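Local coordinates for transcriptional repressor, TetR family (Thermus thermophilus, PDB 3ANP), which controls fatty acid degradation as a TetR-family transcriptional repressor, probably by binding regulatory DNA, and binds lauroyl-CoA, at residues 9-14 with 47-52; 17-22 with 54-59; 85-90 with 181-186. One frame throughout, in Å; residues are numbered along the deposited sequence.

Interaction 1: 9-14 with 47-52; sequences RRRERI and FNYYPY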
loop_
_atom_site.group_PDB
_atom_site.type_symbol
_atom_site.label_atom_id
_atom_site.label_comp_id
_atom_site.label_asym_id
_atom_site.label_seq_id
_atom_site.Cartn_x
_atom_site.Cartn_y
_atom_site.Cartn_z
ATOM N N ARG A 9 8.823 -18.420 29.073
ATOM C CA ARG A 9 9.648 -17.439 29.772
ATOM C C ARG A 9 10.871 -17.131 28.918
ATOM O O ARG A 9 11.288 -15.978 28.798
ATOM C CB ARG A 9 10.106 -17.969 31.136
ATOM C CG ARG A 9 9.004 -17.998 32.197
ATOM C CD ARG A 9 8.747 -16.620 32.781
ATOM N NE ARG A 9 9.884 -16.165 33.578
ATOM C CZ ARG A 9 10.105 -14.893 33.914
ATOM N NH1 ARG A 9 9.261 -13.936 33.525
ATOM N NH2 ARG A 9 11.181 -14.574 34.626
ATOM N N ARG A 10 11.464 -18.162 28.333
ATOM C CA ARG A 10 12.626 -17.932 27.496
ATOM C C ARG A 10 12.277 -17.062 26.282
ATOM O O ARG A 10 13.044 -16.167 25.924
ATOM C CB ARG A 10 13.224 -19.259 27.037
ATOM C CG ARG A 10 14.334 -19.096 26.033
ATOM C CD ARG A 10 15.119 -20.382 25.865
ATOM N NE ARG A 10 16.108 -20.528 26.928
ATOM C CZ ARG A 10 17.097 -21.417 26.914
ATOM N NH1 ARG A 10 17.232 -22.252 25.886
ATOM N NH2 ARG A 10 17.968 -21.456 27.917
ATOM N N ARG A 11 11.128 -17.316 25.652
ATOM C CA ARG A 11 10.742 -16.509 24.496
ATOM C C ARG A 11 10.538 -15.054 24.913
ATOM O O ARG A 11 10.976 -14.135 24.218
ATOM C CB ARG A 11 9.453 -17.030 23.850
ATOM C CG ARG A 11 8.978 -16.180 22.664
ATOM C CD ARG A 11 7.711 -16.758 22.052
ATOM N NE ARG A 11 7.996 -18.051 21.445
ATOM C CZ ARG A 11 8.587 -18.204 20.261
ATOM N NH1 ARG A 11 8.943 -17.142 19.553
ATOM N NH2 ARG A 11 8.842 -19.418 19.800
ATOM N N GLU A 12 9.887 -14.838 26.052
ATOM C CA GLU A 12 9.642 -13.466 26.487
ATOM C C GLU A 12 10.937 -12.731 26.840
ATOM O O GLU A 12 11.065 -11.538 26.577
ATOM C CB GLU A 12 8.661 -13.433 27.669
ATOM C CG GLU A 12 8.009 -12.066 27.888
ATOM C CD GLU A 12 8.658 -11.240 29.000
ATOM O OE1 GLU A 12 8.288 -10.045 29.154
ATOM O OE2 GLU A 12 9.527 -11.778 29.727
ATOM N N ARG A 13 11.909 -13.437 27.410
ATOM C CA ARG A 13 13.166 -12.790 27.767
ATOM C C ARG A 13 13.931 -12.400 26.495
ATOM O O ARG A 13 14.508 -11.317 26.411
ATOM C CB ARG A 13 14.018 -13.716 28.643
ATOM C CG ARG A 13 15.201 -13.000 29.276
ATOM C CD ARG A 13 15.980 -13.893 30.230
ATOM N NE ARG A 13 16.737 -14.940 29.546
ATOM C CZ ARG A 13 16.441 -16.237 29.598
ATOM N NH1 ARG A 13 15.391 -16.654 30.301
ATOM N NH2 ARG A 13 17.208 -17.120 28.968
ATOM N N ILE A 14 13.943 -13.288 25.505
ATOM C CA ILE A 14 14.612 -12.987 24.246
ATOM C C ILE A 14 13.901 -11.774 23.621
ATOM O O ILE A 14 14.544 -10.829 23.168
ATOM C CB ILE A 14 14.537 -14.200 23.280
ATOM C CG1 ILE A 14 15.430 -15.335 23.815
ATOM C CG2 ILE A 14 14.955 -13.772 21.858
ATOM C CD1 ILE A 14 15.198 -16.684 23.147
ATOM N N PHE A 47 17.625 -17.974 17.027
ATOM C CA PHE A 47 16.953 -18.288 15.766
ATOM C C PHE A 47 15.868 -19.341 15.887
ATOM O O PHE A 47 14.935 -19.377 15.074
ATOM C CB PHE A 47 17.973 -18.683 14.686
ATOM C CG PHE A 47 18.720 -17.509 14.121
ATOM C CD1 PHE A 47 18.025 -16.474 13.479
ATOM C CD2 PHE A 47 20.105 -17.407 14.261
ATOM C CE1 PHE A 47 18.701 -15.352 12.986
ATOM C CE2 PHE A 47 20.793 -16.288 13.772
ATOM C CZ PHE A 47 20.089 -15.261 13.134
ATOM N N ASN A 48 15.973 -20.197 16.900
ATOM C CA ASN A 48 14.947 -21.209 17.101
ATOM C C ASN A 48 13.655 -20.526 17.512
ATOM O O ASN A 48 12.570 -20.971 17.150
ATOM C CB ASN A 48 15.360 -22.223 18.183
ATOM C CG ASN A 48 16.443 -23.164 17.706
ATOM O OD1 ASN A 48 16.484 -23.519 16.531
ATOM N ND2 ASN A 48 17.313 -23.586 18.614
ATOM N N TYR A 49 13.775 -19.431 18.253
ATOM C CA TYR A 49 12.591 -18.698 18.709
ATOM C C TYR A 49 12.100 -17.656 17.702
ATOM O O TYR A 49 10.890 -17.472 17.538
ATOM C CB TYR A 49 12.888 -18.032 20.056
ATOM C CG TYR A 49 12.824 -19.024 21.207
ATOM C CD1 TYR A 49 11.644 -19.198 21.934
ATOM C CD2 TYR A 49 13.920 -19.833 21.518
ATOM C CE1 TYR A 49 11.548 -20.158 22.946
ATOM C CE2 TYR A 49 13.842 -20.792 22.529
ATOM C CZ TYR A 49 12.650 -20.946 23.236
ATOM O OH TYR A 49 12.556 -21.882 24.231
ATOM N N TYR A 50 13.048 -16.992 17.040
ATOM C CA TYR A 50 12.788 -15.955 16.034
ATOM C C TYR A 50 13.721 -16.226 14.844
ATOM O O TYR A 50 14.883 -15.835 14.856
ATOM C CB TYR A 50 13.076 -14.567 16.639
ATOM C CG TYR A 50 12.075 -14.172 17.714
ATOM C CD1 TYR A 50 10.781 -13.754 17.369
ATOM C CD2 TYR A 50 12.404 -14.255 19.073
ATOM C CE1 TYR A 50 9.840 -13.437 18.336
ATOM C CE2 TYR A 50 11.461 -13.930 20.057
ATOM C CZ TYR A 50 10.183 -13.527 19.680
ATOM O OH TYR A 50 9.226 -13.242 20.630
ATOM N N PRO A 51 13.215 -16.912 13.809
ATOM C CA PRO A 51 13.959 -17.276 12.595
ATOM C C PRO A 51 14.607 -16.116 11.858
ATOM O O PRO A 51 15.571 -16.306 11.121
ATOM C CB PRO A 51 12.907 -17.988 11.741
ATOM C CG PRO A 51 11.952 -18.524 12.744
ATOM C CD PRO A 51 11.827 -17.391 13.724
ATOM N N TYR A 52 14.061 -14.919 12.033
ATOM C CA TYR A 52 14.625 -13.724 11.417
ATOM C C TYR A 52 14.282 -12.563 12.346
ATOM O O TYR A 52 13.275 -12.624 13.051
ATOM C CB TYR A 52 14.079 -13.516 9.980
ATOM C CG TYR A 52 12.585 -13.708 9.808
ATOM C CD1 TYR A 52 11.704 -12.622 9.852
ATOM C CD2 TYR A 52 12.053 -14.980 9.592
ATOM C CE1 TYR A 52 10.323 -12.798 9.682
ATOM C CE2 TYR A 52 10.690 -15.169 9.435
ATOM C CZ TYR A 52 9.826 -14.076 9.481
ATOM O OH TYR A 52 8.479 -14.282 9.343
HETATM O O HOH W 1 9.523 -20.583 16.967
#
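R11 reaches across Y49, the last residue of helix 43-49, and Y50 just beyond it. Its CB lies 3.6 Å from Y49 CD1, and its CG, anti to the backbone N (chi1 178°), sits 3.6 Å from Y50 OH. CD stays near the same hydroxyl, whose polar partner is D59. The chain then bends at chi3 (-66°): NE lies at the edge of the Y49 ring, near its plane, and one guanidinium face comes over Y49 CD1. NH1 donates to Y49 O at 2.8 Å, N-H...O angle 153°, from above the carbonyl plane; it also lies over the rim of one Y50 face. NH2 donates to a water at 3.1 Å that donates to N48 O; with both carbonyls at the C-terminal end of helix 43-49, the cation probably meets a favourable field. A leucine here would probably leave Y49 O without its donor and break the water bridge to N48. R10 CD approaches Y49 OH (3.4 Å), and I14 places CD1 against Y49 CD2 and CG2 at the edge of Y50. Helix 3-25 thus backs the end of the predicted helix-turn-helix, I14 also touching A39 of helix 32-39 and Y50 resting on V56 of helix 54-77.

Interaction 2: 17-22 with 54-59; sequences AAMELF and EAVLLD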
loop_
_atom_site.group_PDB
_atom_site.type_symbol
_atom_site.label_atom_id
_atom_site.label_comp_id
_atom_site.label_asym_id
_atom_site.label_seq_id
_atom_site.Cartn_x
_atom_site.Cartn_y
_atom_site.Cartn_z
ATOM N N ALA A 17 14.820 -8.615 25.478
ATOM C CA ALA A 17 16.215 -8.287 25.196
ATOM C C ALA A 17 16.354 -7.628 23.820
ATOM O O ALA A 17 17.049 -6.624 23.666
ATOM C CB ALA A 17 17.058 -9.545 25.252
ATOM N N ALA A 18 15.695 -8.198 22.821
ATOM C CA ALA A 18 15.768 -7.634 21.470
ATOM C C ALA A 18 15.131 -6.247 21.363
ATOM O O ALA A 18 15.692 -5.348 20.724
ATOM C CB ALA A 18 15.102 -8.592 20.449
HETATM N N MSE A 19 13.961 -6.071 21.971
HETATM C CA MSE A 19 13.267 -4.789 21.900
HETATM C C MSE A 19 14.105 -3.663 22.514
HETATM O O MSE A 19 14.188 -2.570 21.948
HETATM C CB MSE A 19 11.904 -4.877 22.605
HETATM C CG MSE A 19 10.880 -5.774 21.902
HETATM SE SE MSE A 19 10.493 -5.163 20.076
HETATM C CE MSE A 19 9.866 -3.371 20.482
ATOM N N GLU A 20 14.715 -3.930 23.670
ATOM C CA GLU A 20 15.555 -2.931 24.326
ATOM C C GLU A 20 16.731 -2.544 23.412
ATOM O O GLU A 20 17.017 -1.352 23.222
ATOM C CB GLU A 20 16.067 -3.462 25.679
ATOM C CG GLU A 20 16.947 -2.479 26.446
ATOM C CD GLU A 20 16.179 -1.285 27.033
ATOM O OE1 GLU A 20 15.000 -1.063 26.674
ATOM O OE2 GLU A 20 16.768 -0.555 27.861
ATOM N N LEU A 21 17.400 -3.537 22.825
ATOM C CA LEU A 21 18.521 -3.257 21.920
ATOM C C LEU A 21 18.028 -2.488 20.698
ATOM O O LEU A 21 18.683 -1.543 20.264
ATOM C CB LEU A 21 19.209 -4.564 21.457
ATOM C CG LEU A 21 20.122 -5.187 22.520
ATOM C CD1 LEU A 21 20.410 -6.641 22.196
ATOM C CD2 LEU A 21 21.434 -4.377 22.604
ATOM N N PHE A 22 16.894 -2.903 20.133
ATOM C CA PHE A 22 16.357 -2.218 18.952
ATOM C C PHE A 22 16.069 -0.752 19.296
ATOM O O PHE A 22 16.380 0.171 18.524
ATOM C CB PHE A 22 15.043 -2.862 18.454
ATOM C CG PHE A 22 15.182 -4.291 17.932
ATOM C CD1 PHE A 22 16.400 -4.788 17.492
ATOM C CD2 PHE A 22 14.051 -5.106 17.834
ATOM C CE1 PHE A 22 16.492 -6.085 16.950
ATOM C CE2 PHE A 22 14.128 -6.392 17.301
ATOM C CZ PHE A 22 15.357 -6.880 16.857
ATOM N N GLU A 54 12.950 -9.667 12.017
ATOM C CA GLU A 54 11.635 -9.041 11.859
ATOM C C GLU A 54 10.526 -9.783 12.592
ATOM O O GLU A 54 9.474 -9.207 12.900
ATOM C CB GLU A 54 11.258 -8.928 10.373
ATOM C CG GLU A 54 12.047 -7.899 9.588
ATOM C CD GLU A 54 13.473 -8.326 9.295
ATOM O OE1 GLU A 54 13.805 -9.519 9.466
ATOM O OE2 GLU A 54 14.262 -7.460 8.879
ATOM N N ALA A 55 10.738 -11.071 12.851
ATOM C CA ALA A 55 9.728 -11.841 13.552
ATOM C C ALA A 55 9.542 -11.237 14.954
ATOM O O ALA A 55 8.466 -11.332 15.535
ATOM C CB ALA A 55 10.144 -13.331 13.640
ATOM N N VAL A 56 10.588 -10.620 15.497
ATOM C CA VAL A 56 10.459 -9.983 16.814
ATOM C C VAL A 56 9.505 -8.793 16.668
ATOM O O VAL A 56 8.574 -8.623 17.465
ATOM C CB VAL A 56 11.826 -9.463 17.362
ATOM C CG1 VAL A 56 11.600 -8.674 18.648
ATOM C CG2 VAL A 56 12.780 -10.643 17.644
ATOM N N LEU A 57 9.728 -7.969 15.647
ATOM C CA LEU A 57 8.872 -6.803 15.429
ATOM C C LEU A 57 7.418 -7.215 15.174
ATOM O O LEU A 57 6.492 -6.531 15.602
ATOM C CB LEU A 57 9.399 -5.970 14.255
ATOM C CG LEU A 57 10.837 -5.453 14.376
ATOM C CD1 LEU A 57 11.235 -4.774 13.061
ATOM C CD2 LEU A 57 10.960 -4.469 15.559
ATOM N N LEU A 58 7.206 -8.332 14.483
ATOM C CA LEU A 58 5.839 -8.773 14.233
ATOM C C LEU A 58 5.160 -9.104 15.551
ATOM O O LEU A 58 3.984 -8.820 15.731
ATOM C CB LEU A 58 5.811 -9.993 13.326
ATOM C CG LEU A 58 6.272 -9.706 11.892
ATOM C CD1 LEU A 58 6.211 -11.011 11.110
ATOM C CD2 LEU A 58 5.390 -8.637 11.239
ATOM N N ASP A 59 5.897 -9.716 16.473
ATOM C CA ASP A 59 5.328 -10.034 17.781
ATOM C C ASP A 59 4.866 -8.744 18.464
ATOM O O ASP A 59 3.789 -8.703 19.070
ATOM C CB ASP A 59 6.364 -10.746 18.658
ATOM C CG ASP A 59 6.171 -12.263 18.688
ATOM O OD1 ASP A 59 5.432 -12.793 17.824
ATOM O OD2 ASP A 59 6.763 -12.925 19.572
#
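V56 points its CG1 at three side chains of helix 3-25: F22 CE2 at 3.7 Å, A18 CB at 3.9 Å and SE of M19, a selenomethionine, also at 3.9 Å. With CG1 anti to the backbone N (chi1 173°), this branch is the one aimed into the opposing helix, while CG2 makes a looser approach to A18 CB (4.2 Å). Bends at chi2 and chi3 fold M19 so that its side chain and that of V56 slide past each other in opposite directions. One residue on, L57 uses CD2 against F22 CD2 at 3.9 Å, so V56 CG1 and L57 CD2 both come obliquely to the CD2-CE2 side of the phenylalanine ring. The ring is held from elsewhere too: A18 O lies over one of its faces, and F27 packs edge-to-face with it. The axes of segments 17-22 and 54-59 pass 10.5 Å apart at 99°, almost perpendicular, with apolar contacts and no hydrogen bond between them. L103 of helix 101-110 also touches M19 and F22. This crossing is characteristic of TetR-family repressors, in which the first helix of the DNA-binding domain packs on the helix that leads into the ligand-binding domain.

Interaction 3: 85-90 with 181-186; sequences VLRHLF and ELEKNL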
loop_
_atom_site.group_PDB
_atom_site.type_symbol
_atom_site.label_atom_id
_atom_site.label_comp_id
_atom_site.label_asym_id
_atom_site.label_seq_id
_atom_site.Cartn_x
_atom_site.Cartn_y
_atom_site.Cartn_z
ATOM N N VAL A 85 -15.939 5.412 16.402
ATOM C CA VAL A 85 -14.936 4.453 16.856
ATOM C C VAL A 85 -13.888 4.311 15.757
ATOM O O VAL A 85 -12.704 4.146 16.037
ATOM C CB VAL A 85 -15.542 3.082 17.180
ATOM C CG1 VAL A 85 -14.412 2.109 17.585
ATOM C CG2 VAL A 85 -16.523 3.221 18.338
ATOM N N LEU A 86 -14.335 4.363 14.506
ATOM C CA LEU A 86 -13.423 4.289 13.363
ATOM C C LEU A 86 -12.469 5.479 13.365
ATOM O O LEU A 86 -11.261 5.307 13.210
ATOM C CB LEU A 86 -14.195 4.304 12.055
ATOM C CG LEU A 86 -14.756 2.978 11.568
ATOM C CD1 LEU A 86 -15.589 3.224 10.317
ATOM C CD2 LEU A 86 -13.610 2.019 11.281
ATOM N N ARG A 87 -13.017 6.685 13.510
ATOM C CA ARG A 87 -12.193 7.895 13.538
ATOM C C ARG A 87 -11.192 7.812 14.680
ATOM O O ARG A 87 -10.036 8.205 14.534
ATOM C CB ARG A 87 -13.045 9.158 13.744
ATOM C CG ARG A 87 -13.940 9.549 12.588
ATOM C CD ARG A 87 -14.281 11.036 12.677
ATOM N NE ARG A 87 -15.206 11.453 11.630
ATOM C CZ ARG A 87 -16.514 11.208 11.644
ATOM N NH1 ARG A 87 -17.055 10.548 12.660
ATOM N NH2 ARG A 87 -17.281 11.623 10.643
ATOM N N HIS A 88 -11.652 7.321 15.826
ATOM C CA HIS A 88 -10.784 7.184 16.991
ATOM C C HIS A 88 -9.639 6.213 16.704
ATOM O O HIS A 88 -8.471 6.492 17.000
ATOM C CB HIS A 88 -11.586 6.665 18.185
ATOM C CG HIS A 88 -10.747 6.345 19.380
ATOM N ND1 HIS A 88 -10.252 7.318 20.222
ATOM C CD2 HIS A 88 -10.299 5.163 19.864
ATOM C CE1 HIS A 88 -9.536 6.748 21.175
ATOM N NE2 HIS A 88 -9.547 5.441 20.980
ATOM N N LEU A 89 -9.979 5.063 16.131
ATOM C CA LEU A 89 -8.970 4.057 15.831
ATOM C C LEU A 89 -7.846 4.614 14.971
ATOM O O LEU A 89 -6.667 4.383 15.245
ATOM C CB LEU A 89 -9.612 2.859 15.130
ATOM C CG LEU A 89 -8.669 1.776 14.593
ATOM C CD1 LEU A 89 -7.860 1.163 15.711
ATOM C CD2 LEU A 89 -9.501 0.709 13.901
ATOM N N PHE A 90 -8.198 5.364 13.934
ATOM C CA PHE A 90 -7.168 5.890 13.059
ATOM C C PHE A 90 -6.385 7.003 13.712
ATOM O O PHE A 90 -5.202 7.154 13.463
ATOM C CB PHE A 90 -7.788 6.295 11.721
ATOM C CG PHE A 90 -8.197 5.110 10.909
ATOM C CD1 PHE A 90 -7.232 4.270 10.362
ATOM C CD2 PHE A 90 -9.532 4.759 10.787
ATOM C CE1 PHE A 90 -7.593 3.093 9.709
ATOM C CE2 PHE A 90 -9.908 3.582 10.137
ATOM C CZ PHE A 90 -8.938 2.750 9.599
ATOM N N GLU A 181 -3.786 12.557 7.343
ATOM C CA GLU A 181 -3.732 11.649 6.207
ATOM C C GLU A 181 -4.643 10.434 6.417
ATOM O O GLU A 181 -5.362 10.029 5.508
ATOM C CB GLU A 181 -2.278 11.209 5.984
ATOM C CG GLU A 181 -2.070 10.018 5.052
ATOM C CD GLU A 181 -2.330 10.338 3.588
ATOM O OE1 GLU A 181 -2.307 11.530 3.204
ATOM O OE2 GLU A 181 -2.535 9.384 2.814
ATOM N N LEU A 182 -4.629 9.856 7.614
ATOM C CA LEU A 182 -5.476 8.697 7.866
ATOM C C LEU A 182 -6.946 9.091 7.881
ATOM O O LEU A 182 -7.802 8.327 7.438
ATOM C CB LEU A 182 -5.077 8.001 9.186
ATOM C CG LEU A 182 -3.667 7.374 9.151
ATOM C CD1 LEU A 182 -3.457 6.578 10.429
ATOM C CD2 LEU A 182 -3.499 6.458 7.911
ATOM N N GLU A 183 -7.237 10.290 8.378
ATOM C CA GLU A 183 -8.613 10.779 8.418
ATOM C C GLU A 183 -9.107 10.937 6.972
ATOM O O GLU A 183 -10.278 10.695 6.678
ATOM C CB GLU A 183 -8.662 12.129 9.149
ATOM C CG GLU A 183 -9.993 12.882 9.062
ATOM C CD GLU A 183 -11.121 12.241 9.861
ATOM O OE1 GLU A 183 -10.840 11.471 10.811
ATOM O OE2 GLU A 183 -12.297 12.530 9.551
ATOM N N LYS A 184 -8.210 11.353 6.079
ATOM C CA LYS A 184 -8.545 11.509 4.659
ATOM C C LYS A 184 -8.896 10.143 4.063
ATOM O O LYS A 184 -9.881 10.018 3.331
ATOM C CB LYS A 184 -7.360 12.127 3.876
ATOM C CG LYS A 184 -7.539 12.160 2.334
ATOM C CD LYS A 184 -6.956 10.921 1.612
ATOM C CE LYS A 184 -5.428 10.874 1.761
ATOM N NZ LYS A 184 -4.781 9.677 1.145
ATOM N N ASN A 185 -8.092 9.122 4.369
ATOM C CA ASN A 185 -8.360 7.769 3.858
ATOM C C ASN A 185 -9.712 7.279 4.338
ATOM O O ASN A 185 -10.494 6.686 3.579
ATOM C CB ASN A 185 -7.303 6.764 4.340
ATOM C CG ASN A 185 -5.937 7.018 3.752
ATOM O OD1 ASN A 185 -5.814 7.663 2.717
ATOM N ND2 ASN A 185 -4.895 6.488 4.401
ATOM N N LEU A 186 -9.970 7.494 5.623
ATOM C CA LEU A 186 -11.222 7.075 6.216
ATOM C C LEU A 186 -12.430 7.751 5.561
ATOM O O LEU A 186 -13.365 7.081 5.139
ATOM C CB LEU A 186 -11.212 7.378 7.708
ATOM C CG LEU A 186 -12.518 7.042 8.425
ATOM C CD1 LEU A 186 -12.795 5.541 8.310
ATOM C CD2 LEU A 186 -12.413 7.460 9.884
HETATM O O HOH W 2 -9.238 9.535 12.189
#
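A water joins the two helices through R87 and E183, donating to R87 O at 2.8 Å and to E183 OE1 at 2.9 Å. The helices belong to the all-helical C-terminal domain of the TetR fold, and they run roughly antiparallel: the axes of segments 85-90 and 181-186 come within 9.7 Å, with 147° between their N-to-C directions. Beside the water, R87 NE faces E183 OE2 at 3.7 Å. This salt bridge is long, although the oxygen lies at the edge of the guanidinium and the two planar groups are nearly coplanar (14° apart). The stronger partner of R87 is E84, which takes NH1.

Next to this polar group the contact is apolar. L186 has CG anti to its backbone N (chi1 177°), which turns both methyls toward helix 82-99. CD2 rests 3.7 Å from R87 CG, using the aliphatic stem of the arginine, while CD1 meets F90 CE2 at 3.9 Å and also L86 CD1. L182 comes in at the edge of the F90 ring through its CD1, which lies 3.5 Å from F90 O. L158 of helix 151-172 touches both F90 and L186, and I135 and I132 of helix 128-142 pack on L86 and F90.

On the far side of helix 178-191 the buried ammonium of K184 is gripped by several oxygens. T157 OG1 of the second subunit accepts from it, and within the segment NZ lies 2.8 Å from both N185 OD1 and E181 OE2, the latter a salt bridge in which NZ approaches from above the carboxylate plane.

How the interactions relate
Interactions 1 and 2 have centres about 10 Å apart and share helix 3-25. They touch through a probable hydrogen bond of 2.7 Å between Y50 OH and D59 OD2, and through Y50 CG against V56 CG2. Interaction 3 lies across the chain centre, about 34 Å from interaction 1 and about 27 Å from interaction 2, centre to centre. Bound dodecyl-CoA touches neither L57 nor F90, lying about 10 Å from the first side chain and about 9 Å from the second. Helix 54-77 carries interaction 2 at its start and contributes L64 to the pocket, while L182 packs on pocket residue Y162. This layout is consistent with ligand-driven shifts passing along helix 54-77 to the DNA-binding end, as in relatives.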